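Local structure of 2-keto-3-deoxygluconate kinase (Thermotoga maritima, 2AFB) at residues A[252-257]-A[262-267]; A[298-303]-A[312-317]; A[125-130]-A[159-164]. The protein probably phosphorylates the sugar acid 2-keto-3-deoxygluconate at the expense of ATP, as a carbohydrate kinase of the pfkB family. One frame throughout, in Å; residues are numbered along the deposited sequence.

Contact 1 of 3, residues A[252-257]-A[262-267]; sequences TLRESI and NYWSVM
R254 reaches across this antiparallel hairpin to two partners at once, N262 at its guanidinium edge and the W264 indole over one face. R254 NH1 lies 2.7 Å from N262 OD1, on a lone pair in the carbonyl plane, although the bond is bent. W264 CZ3 sits 3.5 Å above the R254 guanidinium plane, towards its rim, with the two planes 41° apart. The bend at chi3 (-71°) turns the group back to both. Beneath, L253/S265 and E255/Y263 are hydrogen-bonded pairs; E255 N to Y263 O is the straight rung, 3.0 Å and 175°. T252 CG2 touches W264 CH2 at 3.7 Å, on the R254 side of the sheet. On the other face, one water joins L253 O, E255 OE2 and S265 OG, while R279 salt-bridges OE2. I257 CG1 lies at the edge of the Y263 ring, 3.6 Å from Y263 CD1. A leucine in place of R254 would probably leave N262 OD1 without its charged donor and the imidazole of H323 without its NH1 partner. The chemistry implies a division of labour: backbone bonds set the register, R254 ties N262 and W264 on one face, and water with R279 holds E255 on the other.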
loop_
_atom_site.group_PDB
_atom_site.type_symbol
_atom_site.label_atom_id
_atom_site.label_comp_id
_atom_site.label_asym_id
_atom_site.label_seq_id
_atom_site.Cartn_x
_atom_site.Cartn_y
_atom_site.Cartn_z
ATOM N N THR A 252 -2.569 33.108 -17.115
ATOM C CA THR A 252 -3.433 32.057 -16.587
ATOM C C THR A 252 -4.542 32.705 -15.765
ATOM O O THR A 252 -4.345 33.712 -15.117
ATOM C CB THR A 252 -2.681 31.057 -15.729
ATOM O OG1 THR A 252 -1.960 31.733 -14.687
ATOM C CG2 THR A 252 -1.699 30.257 -16.539
ATOM N N LEU A 253 -5.710 32.081 -15.785
ATOM C CA LEU A 253 -6.893 32.609 -15.103
ATOM C C LEU A 253 -7.596 31.485 -14.258
ATOM O O LEU A 253 -8.463 30.760 -14.734
ATOM C CB LEU A 253 -7.817 33.211 -16.139
ATOM C CG LEU A 253 -7.192 34.058 -17.309
ATOM C CD1 LEU A 253 -8.091 34.131 -18.553
ATOM C CD2 LEU A 253 -6.916 35.447 -16.847
ATOM N N ARG A 254 -7.197 31.390 -12.999
ATOM C CA ARG A 254 -7.721 30.413 -12.058
ATOM C C ARG A 254 -8.789 31.047 -11.215
ATOM O O ARG A 254 -8.560 32.113 -10.650
ATOM C CB ARG A 254 -6.623 29.972 -11.117
ATOM C CG ARG A 254 -7.040 28.850 -10.208
ATOM C CD ARG A 254 -5.904 28.419 -9.277
ATOM N NE ARG A 254 -4.806 27.695 -9.936
ATOM C CZ ARG A 254 -4.847 26.439 -10.433
ATOM N NH1 ARG A 254 -5.977 25.700 -10.441
ATOM N NH2 ARG A 254 -3.732 25.915 -10.956
ATOM N N GLU A 255 -9.938 30.383 -11.085
ATOM C CA GLU A 255 -10.969 30.819 -10.150
ATOM C C GLU A 255 -11.101 29.730 -9.106
ATOM O O GLU A 255 -11.636 28.658 -9.382
ATOM C CB GLU A 255 -12.293 31.056 -10.859
ATOM C CG GLU A 255 -12.162 31.803 -12.168
ATOM C CD GLU A 255 -13.449 31.792 -12.999
ATOM O OE1 GLU A 255 -14.549 31.763 -12.372
ATOM O OE2 GLU A 255 -13.332 31.810 -14.260
ATOM N N SER A 256 -10.590 30.010 -7.909
ATOM C CA SER A 256 -10.387 28.978 -6.895
ATOM C C SER A 256 -11.612 28.800 -5.990
ATOM O O SER A 256 -11.611 29.221 -4.843
ATOM C CB SER A 256 -9.105 29.262 -6.096
ATOM O OG SER A 256 -8.473 28.051 -5.702
ATOM N N ILE A 257 -12.628 28.127 -6.519
ATOM C CA ILE A 257 -13.862 27.813 -5.776
ATOM C C ILE A 257 -13.616 27.027 -4.449
ATOM O O ILE A 257 -14.194 27.372 -3.401
ATOM C CB ILE A 257 -14.902 27.007 -6.652
ATOM C CG1 ILE A 257 -15.146 27.665 -8.031
ATOM C CG2 ILE A 257 -16.223 26.827 -5.891
ATOM C CD1 ILE A 257 -15.310 29.199 -8.002
ATOM N N ASN A 262 -11.897 24.065 -9.275
ATOM C CA ASN A 262 -11.507 25.361 -9.819
ATOM C C ASN A 262 -12.046 25.484 -11.268
ATOM O O ASN A 262 -12.274 24.499 -11.948
ATOM C CB ASN A 262 -9.991 25.524 -9.930
ATOM C CG ASN A 262 -9.259 25.621 -8.603
ATOM O OD1 ASN A 262 -8.026 25.745 -8.609
ATOM N ND2 ASN A 262 -9.971 25.585 -7.481
ATOM N N TYR A 263 -12.277 26.715 -11.694
ATOM C CA TYR A 263 -12.448 27.013 -13.089
ATOM C C TYR A 263 -11.101 27.431 -13.604
ATOM O O TYR A 263 -10.303 28.008 -12.855
ATOM C CB TYR A 263 -13.449 28.126 -13.269
ATOM C CG TYR A 263 -14.847 27.675 -12.958
ATOM C CD1 TYR A 263 -15.340 27.734 -11.656
ATOM C CD2 TYR A 263 -15.671 27.177 -13.967
ATOM C CE1 TYR A 263 -16.616 27.326 -11.367
ATOM C CE2 TYR A 263 -16.958 26.782 -13.698
ATOM C CZ TYR A 263 -17.425 26.856 -12.393
ATOM O OH TYR A 263 -18.707 26.457 -12.116
ATOM N N TRP A 264 -10.827 27.124 -14.868
ATOM C CA TRP A 264 -9.497 27.381 -15.445
ATOM C C TRP A 264 -9.608 27.752 -16.909
ATOM O O TRP A 264 -10.298 27.070 -17.699
ATOM C CB TRP A 264 -8.636 26.124 -15.272
ATOM C CG TRP A 264 -7.287 26.123 -15.896
ATOM C CD1 TRP A 264 -6.946 25.597 -17.137
ATOM C CD2 TRP A 264 -6.068 26.662 -15.340
ATOM N NE1 TRP A 264 -5.587 25.786 -17.360
ATOM C CE2 TRP A 264 -5.035 26.430 -16.276
ATOM C CE3 TRP A 264 -5.745 27.302 -14.137
ATOM C CZ2 TRP A 264 -3.699 26.838 -16.031
ATOM C CZ3 TRP A 264 -4.438 27.669 -13.909
ATOM C CH2 TRP A 264 -3.437 27.438 -14.852
ATOM N N SER A 265 -8.876 28.802 -17.270
ATOM C CA SER A 265 -8.808 29.273 -18.652
ATOM C C SER A 265 -7.542 30.084 -18.805
ATOM O O SER A 265 -6.876 30.385 -17.812
ATOM C CB SER A 265 -10.022 30.127 -19.015
ATOM O OG SER A 265 -9.990 31.342 -18.309
ATOM N N VAL A 266 -7.184 30.401 -20.041
ATOM C CA VAL A 266 -5.955 31.187 -20.298
ATOM C C VAL A 266 -6.181 32.210 -21.356
ATOM O O VAL A 266 -7.212 32.177 -22.050
ATOM C CB VAL A 266 -4.744 30.301 -20.720
ATOM C CG1 VAL A 266 -4.523 29.191 -19.678
ATOM C CG2 VAL A 266 -4.941 29.719 -22.202
HETATM N N MSE A 267 -5.241 33.159 -21.432
HETATM C CA MSE A 267 -5.237 34.113 -22.491
HETATM C C MSE A 267 -3.875 34.144 -23.128
HETATM O O MSE A 267 -2.873 34.171 -22.435
HETATM C CB MSE A 267 -5.564 35.503 -21.976
HETATM C CG MSE A 267 -5.681 36.538 -23.086
HETATM SE SE MSE A 267 -5.235 38.383 -22.436
HETATM C CE MSE A 267 -3.351 38.072 -21.895
HETATM O O HOH W 1 -11.186 30.858 -15.706
HETATM O O HOH W 2 -7.055 25.141 -6.206
#

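Contact 2 of 3, residues A[298-303]-A[312-317]; sequences LIYGSL and AEFAAA
Y300 and F314 meet across two consecutive helices, 290-304 and 308-322, that pack beside the central sheet of the ribokinase-like fold. The first helix begins at the GAGD sequence, which in relatives helps form the phosphate-binding end of the active site. The whole contact buries only 153 Å², all of it from buried residues, and 298-303 meets 312-317 through van der Waals packing. In the tight part, A315 CB points at the other helix and stands 4.1 Å from L298 N, where the CA atoms of L298 and A315 are 5.7 Å apart. Beside it, Y300 CD2 comes within 3.8 Å of F314 CE2. The ring planes differ by only 28°, yet the centroids are 5.7 Å apart, so the rings are slid past one another with little overlap. CG anti to the backbone N in both (chi1 180° and -174°) carries the rings between the helices, where they meet. I334 and I337 of helix 334-341 cover Y300 and F314 respectively, and F306 adds an edge-to-face contact to F314. The loose side lies towards S302 and L303, which are partly exposed: the CA atoms of L303 and A312 are already 12.7 Å apart. Even there S302 OG is hydrogen-bonded to K311 of the second helix, and it turns back along its own helix to donate to L298 O at 2.8 Å.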
loop_
_atom_site.group_PDB
_atom_site.type_symbol
_atom_site.label_atom_id
_atom_site.label_comp_id
_atom_site.label_asym_id
_atom_site.label_seq_id
_atom_site.Cartn_x
_atom_site.Cartn_y
_atom_site.Cartn_z
ATOM N N LEU A 298 2.609 26.604 -24.128
ATOM C CA LEU A 298 2.738 27.872 -24.864
ATOM C C LEU A 298 4.062 27.922 -25.643
ATOM O O LEU A 298 4.112 28.385 -26.815
ATOM C CB LEU A 298 2.622 29.051 -23.905
ATOM C CG LEU A 298 2.622 30.435 -24.548
ATOM C CD1 LEU A 298 1.485 30.601 -25.522
ATOM C CD2 LEU A 298 2.560 31.471 -23.441
ATOM N N ILE A 299 5.118 27.384 -25.028
ATOM C CA ILE A 299 6.428 27.290 -25.676
ATOM C C ILE A 299 6.326 26.353 -26.884
ATOM O O ILE A 299 6.793 26.674 -27.992
ATOM C CB ILE A 299 7.463 26.753 -24.721
ATOM C CG1 ILE A 299 7.754 27.801 -23.654
ATOM C CG2 ILE A 299 8.728 26.388 -25.418
ATOM C CD1 ILE A 299 8.490 27.226 -22.449
ATOM N N TYR A 300 5.734 25.189 -26.640
ATOM C CA TYR A 300 5.531 24.195 -27.675
ATOM C C TYR A 300 4.787 24.844 -28.831
ATOM O O TYR A 300 5.254 24.769 -29.941
ATOM C CB TYR A 300 4.773 22.958 -27.158
ATOM C CG TYR A 300 4.542 21.919 -28.209
ATOM C CD1 TYR A 300 5.596 21.159 -28.715
ATOM C CD2 TYR A 300 3.275 21.720 -28.759
ATOM C CE1 TYR A 300 5.376 20.194 -29.714
ATOM C CE2 TYR A 300 3.068 20.777 -29.766
ATOM C CZ TYR A 300 4.121 20.021 -30.221
ATOM O OH TYR A 300 3.896 19.091 -31.208
ATOM N N GLY A 301 3.650 25.495 -28.563
ATOM C CA GLY A 301 2.848 26.094 -29.624
ATOM C C GLY A 301 3.595 27.151 -30.436
ATOM O O GLY A 301 3.399 27.289 -31.623
ATOM N N SER A 302 4.431 27.920 -29.764
ATOM C CA SER A 302 5.183 28.949 -30.413
ATOM C C SER A 302 6.238 28.333 -31.334
ATOM O O SER A 302 6.394 28.805 -32.438
ATOM C CB SER A 302 5.821 29.862 -29.391
ATOM O OG SER A 302 4.810 30.413 -28.573
ATOM N N LEU A 303 6.927 27.288 -30.870
ATOM C CA LEU A 303 7.870 26.539 -31.706
ATOM C C LEU A 303 7.189 25.921 -32.887
ATOM O O LEU A 303 7.771 25.871 -33.968
ATOM C CB LEU A 303 8.587 25.470 -30.925
ATOM C CG LEU A 303 9.600 26.096 -29.927
ATOM C CD1 LEU A 303 10.143 25.103 -28.943
ATOM C CD2 LEU A 303 10.783 26.758 -30.698
ATOM N N ALA A 312 -3.808 29.282 -27.501
ATOM C CA ALA A 312 -4.566 29.441 -26.274
ATOM C C ALA A 312 -5.348 28.180 -25.973
ATOM O O ALA A 312 -5.329 27.728 -24.840
ATOM C CB ALA A 312 -5.513 30.640 -26.338
ATOM N N GLU A 313 -6.011 27.606 -26.969
ATOM C CA GLU A 313 -6.861 26.445 -26.714
ATOM C C GLU A 313 -6.018 25.244 -26.324
ATOM O O GLU A 313 -6.353 24.543 -25.362
ATOM C CB GLU A 313 -7.734 26.073 -27.921
ATOM C CG GLU A 313 -8.750 27.098 -28.351
ATOM C CD GLU A 313 -9.785 27.509 -27.277
ATOM O OE1 GLU A 313 -9.926 26.862 -26.185
ATOM O OE2 GLU A 313 -10.489 28.507 -27.568
ATOM N N PHE A 314 -4.927 25.019 -27.063
ATOM C CA PHE A 314 -4.029 23.905 -26.812
ATOM C C PHE A 314 -3.420 24.024 -25.408
ATOM O O PHE A 314 -3.399 23.061 -24.630
ATOM C CB PHE A 314 -2.910 23.888 -27.848
ATOM C CG PHE A 314 -2.011 22.691 -27.755
ATOM C CD1 PHE A 314 -2.293 21.534 -28.500
ATOM C CD2 PHE A 314 -0.850 22.736 -26.987
ATOM C CE1 PHE A 314 -1.457 20.446 -28.421
ATOM C CE2 PHE A 314 -0.028 21.642 -26.907
ATOM C CZ PHE A 314 -0.320 20.508 -27.639
ATOM N N ALA A 315 -2.899 25.198 -25.079
ATOM C CA ALA A 315 -2.291 25.373 -23.751
ATOM C C ALA A 315 -3.299 25.333 -22.591
ATOM O O ALA A 315 -2.991 24.816 -21.534
ATOM C CB ALA A 315 -1.487 26.638 -23.700
ATOM N N ALA A 316 -4.477 25.910 -22.761
ATOM C CA ALA A 316 -5.568 25.702 -21.770
ATOM C C ALA A 316 -5.903 24.208 -21.610
ATOM O O ALA A 316 -5.972 23.685 -20.496
ATOM C CB ALA A 316 -6.824 26.502 -22.177
ATOM N N ALA A 317 -6.109 23.514 -22.719
ATOM C CA ALA A 317 -6.386 22.073 -22.674
ATOM C C ALA A 317 -5.335 21.258 -21.884
ATOM O O ALA A 317 -5.672 20.435 -21.014
ATOM C CB ALA A 317 -6.552 21.537 -24.063
#

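Contact 3 of 3, residues A[125-130]-A[159-164]; sequences AKREDF and LEDALK
The guanidinium of R127 and the carboxylate of D161 meet edge to edge, nearly coplanar, with 27° between their planes. The grip is side-on: R127 NE reaches D161 OD2 at 3.0 Å in an almost straight bond (177°), and R127 NH2 reaches D161 OD1 at 2.9 Å, using the syn lone pair. Each carboxylate oxygen thus takes one nitrogen, which fixes the rotation of both groups. A bend at chi3 (72°) brings the R127 guanidinium to the helix, and its side chain also packs on L157 and I158. One water closes a second link, donating to R127 O at 2.8 Å and to D161 OD2, so OD2 accepts from both NE and the water. The turn that carries R127 is itself held in shape: K126 N donates to D129 OD2 at 2.9 Å, from above the carboxylate plane, and K66 makes a salt bridge with the same oxygen. Taken together, this is a bidentate arginine-aspartate salt bridge at the protein surface, tying the 3-10 turn 127-129 to helix 155-169 on the flank of the ribokinase-like domain.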
loop_
_atom_site.group_PDB
_atom_site.type_symbol
_atom_site.label_atom_id
_atom_site.label_comp_id
_atom_site.label_asym_id
_atom_site.label_seq_id
_atom_site.Cartn_x
_atom_site.Cartn_y
_atom_site.Cartn_z
ATOM N N ALA A 125 24.955 26.843 -5.852
ATOM C CA ALA A 125 25.707 26.743 -7.114
ATOM C C ALA A 125 26.498 28.043 -7.437
ATOM O O ALA A 125 26.113 29.167 -7.047
ATOM C CB ALA A 125 24.808 26.369 -8.257
ATOM N N LYS A 126 27.619 27.824 -8.119
ATOM C CA LYS A 126 28.546 28.843 -8.512
ATOM C C LYS A 126 28.430 29.095 -10.011
ATOM O O LYS A 126 28.024 28.217 -10.802
ATOM C CB LYS A 126 29.986 28.405 -8.183
ATOM C CG LYS A 126 30.271 28.107 -6.727
ATOM C CD LYS A 126 30.842 29.280 -5.937
ATOM N N ARG A 127 28.826 30.295 -10.424
ATOM C CA ARG A 127 28.723 30.642 -11.826
ATOM C C ARG A 127 29.497 29.652 -12.710
ATOM O O ARG A 127 29.051 29.328 -13.814
ATOM C CB ARG A 127 29.153 32.088 -12.043
ATOM C CG ARG A 127 28.148 33.119 -11.458
ATOM C CD ARG A 127 28.751 34.519 -11.494
ATOM N NE ARG A 127 28.825 35.078 -12.847
ATOM C CZ ARG A 127 29.461 36.200 -13.162
ATOM N NH1 ARG A 127 30.145 36.890 -12.249
ATOM N NH2 ARG A 127 29.460 36.617 -14.414
ATOM N N GLU A 128 30.613 29.131 -12.203
ATOM C CA GLU A 128 31.490 28.246 -12.977
ATOM C C GLU A 128 30.912 26.859 -13.160
ATOM O O GLU A 128 31.428 26.057 -13.952
ATOM C CB GLU A 128 32.873 28.131 -12.313
ATOM N N ASP A 129 29.828 26.569 -12.445
ATOM C CA ASP A 129 29.179 25.252 -12.544
ATOM C C ASP A 129 28.544 24.997 -13.891
ATOM O O ASP A 129 28.277 23.846 -14.192
ATOM C CB ASP A 129 28.156 25.058 -11.405
ATOM C CG ASP A 129 28.837 24.933 -10.023
ATOM O OD1 ASP A 129 30.020 24.600 -9.978
ATOM O OD2 ASP A 129 28.201 25.163 -8.974
ATOM N N PHE A 130 28.352 26.060 -14.686
ATOM C CA PHE A 130 27.566 26.041 -15.931
ATOM C C PHE A 130 28.263 26.745 -17.090
ATOM O O PHE A 130 28.661 27.906 -16.965
ATOM C CB PHE A 130 26.202 26.732 -15.724
ATOM C CG PHE A 130 25.453 26.205 -14.571
ATOM C CD1 PHE A 130 24.851 24.931 -14.639
ATOM C CD2 PHE A 130 25.352 26.933 -13.394
ATOM C CE1 PHE A 130 24.155 24.401 -13.542
ATOM C CE2 PHE A 130 24.665 26.411 -12.287
ATOM C CZ PHE A 130 24.066 25.127 -12.360
ATOM N N LEU A 159 21.756 33.367 -13.864
ATOM C CA LEU A 159 20.717 33.627 -14.882
ATOM C C LEU A 159 21.132 34.695 -15.855
ATOM O O LEU A 159 20.862 34.584 -17.049
ATOM C CB LEU A 159 19.371 34.018 -14.270
ATOM C CG LEU A 159 18.502 32.780 -14.186
ATOM C CD1 LEU A 159 17.353 32.944 -13.158
ATOM C CD2 LEU A 159 18.015 32.452 -15.625
ATOM N N GLU A 160 21.770 35.742 -15.332
ATOM C CA GLU A 160 22.254 36.805 -16.190
ATOM C C GLU A 160 23.274 36.287 -17.175
ATOM O O GLU A 160 23.268 36.711 -18.336
ATOM C CB GLU A 160 22.850 37.952 -15.380
ATOM C CG GLU A 160 22.934 39.232 -16.203
ATOM C CD GLU A 160 23.382 40.435 -15.400
ATOM O OE1 GLU A 160 23.346 41.545 -15.967
ATOM O OE2 GLU A 160 23.768 40.278 -14.222
ATOM N N ASP A 161 24.161 35.407 -16.706
ATOM C CA ASP A 161 25.131 34.716 -17.586
ATOM C C ASP A 161 24.381 34.009 -18.698
ATOM O O ASP A 161 24.713 34.167 -19.865
ATOM C CB ASP A 161 25.957 33.649 -16.859
ATOM C CG ASP A 161 27.018 34.226 -15.919
ATOM O OD1 ASP A 161 27.413 35.399 -16.077
ATOM O OD2 ASP A 161 27.453 33.494 -14.996
ATOM N N ALA A 162 23.382 33.209 -18.330
ATOM C CA ALA A 162 22.594 32.459 -19.334
ATOM C C ALA A 162 21.896 33.379 -20.337
ATOM O O ALA A 162 21.818 33.094 -21.533
ATOM C CB ALA A 162 21.527 31.547 -18.645
ATOM N N LEU A 163 21.390 34.489 -19.848
ATOM C CA LEU A 163 20.557 35.347 -20.680
ATOM C C LEU A 163 21.410 36.156 -21.673
ATOM O O LEU A 163 20.988 36.468 -22.787
ATOM C CB LEU A 163 19.763 36.283 -19.786
ATOM C CG LEU A 163 18.619 35.683 -19.004
ATOM C CD1 LEU A 163 18.105 36.662 -17.932
ATOM C CD2 LEU A 163 17.519 35.287 -19.967
ATOM N N LYS A 164 22.610 36.515 -21.250
ATOM C CA LYS A 164 23.541 37.179 -22.140
ATOM C C LYS A 164 23.941 36.262 -23.279
ATOM O O LYS A 164 23.990 36.687 -24.411
ATOM C CB LYS A 164 24.779 37.629 -21.390
ATOM C CG LYS A 164 24.544 38.880 -20.563
ATOM C CD LYS A 164 25.847 39.371 -19.975
ATOM C CE LYS A 164 25.652 40.423 -18.883
ATOM N NZ LYS A 164 26.801 40.364 -17.901
HETATM O O HOH W 3 26.839 30.731 -14.822
#

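Along the chain contact 3 comes first, then contact 1, then contact 2, with none overlapping another. Contacts 1 and 2 are neighbours, their centres about 16 Å apart, and they touch: V266 CG2 lies 3.3 Å from A312 O, so strand 261-270 packs directly on helix 308-322. Contact 3 lies on the opposite side of the chain's centre from contact 1, about 34 Å between centres; its centre is about 28 Å from that of contact 2. Contact 1 lies in the nine-stranded sheet; helices of contacts 2 and 3 pack against its strands. Helix 290-304 meets W141 and H143, whereas helix 155-169 meets F142 and F144, consistent with helices covering both sheet faces, as in ribokinase-like kinases.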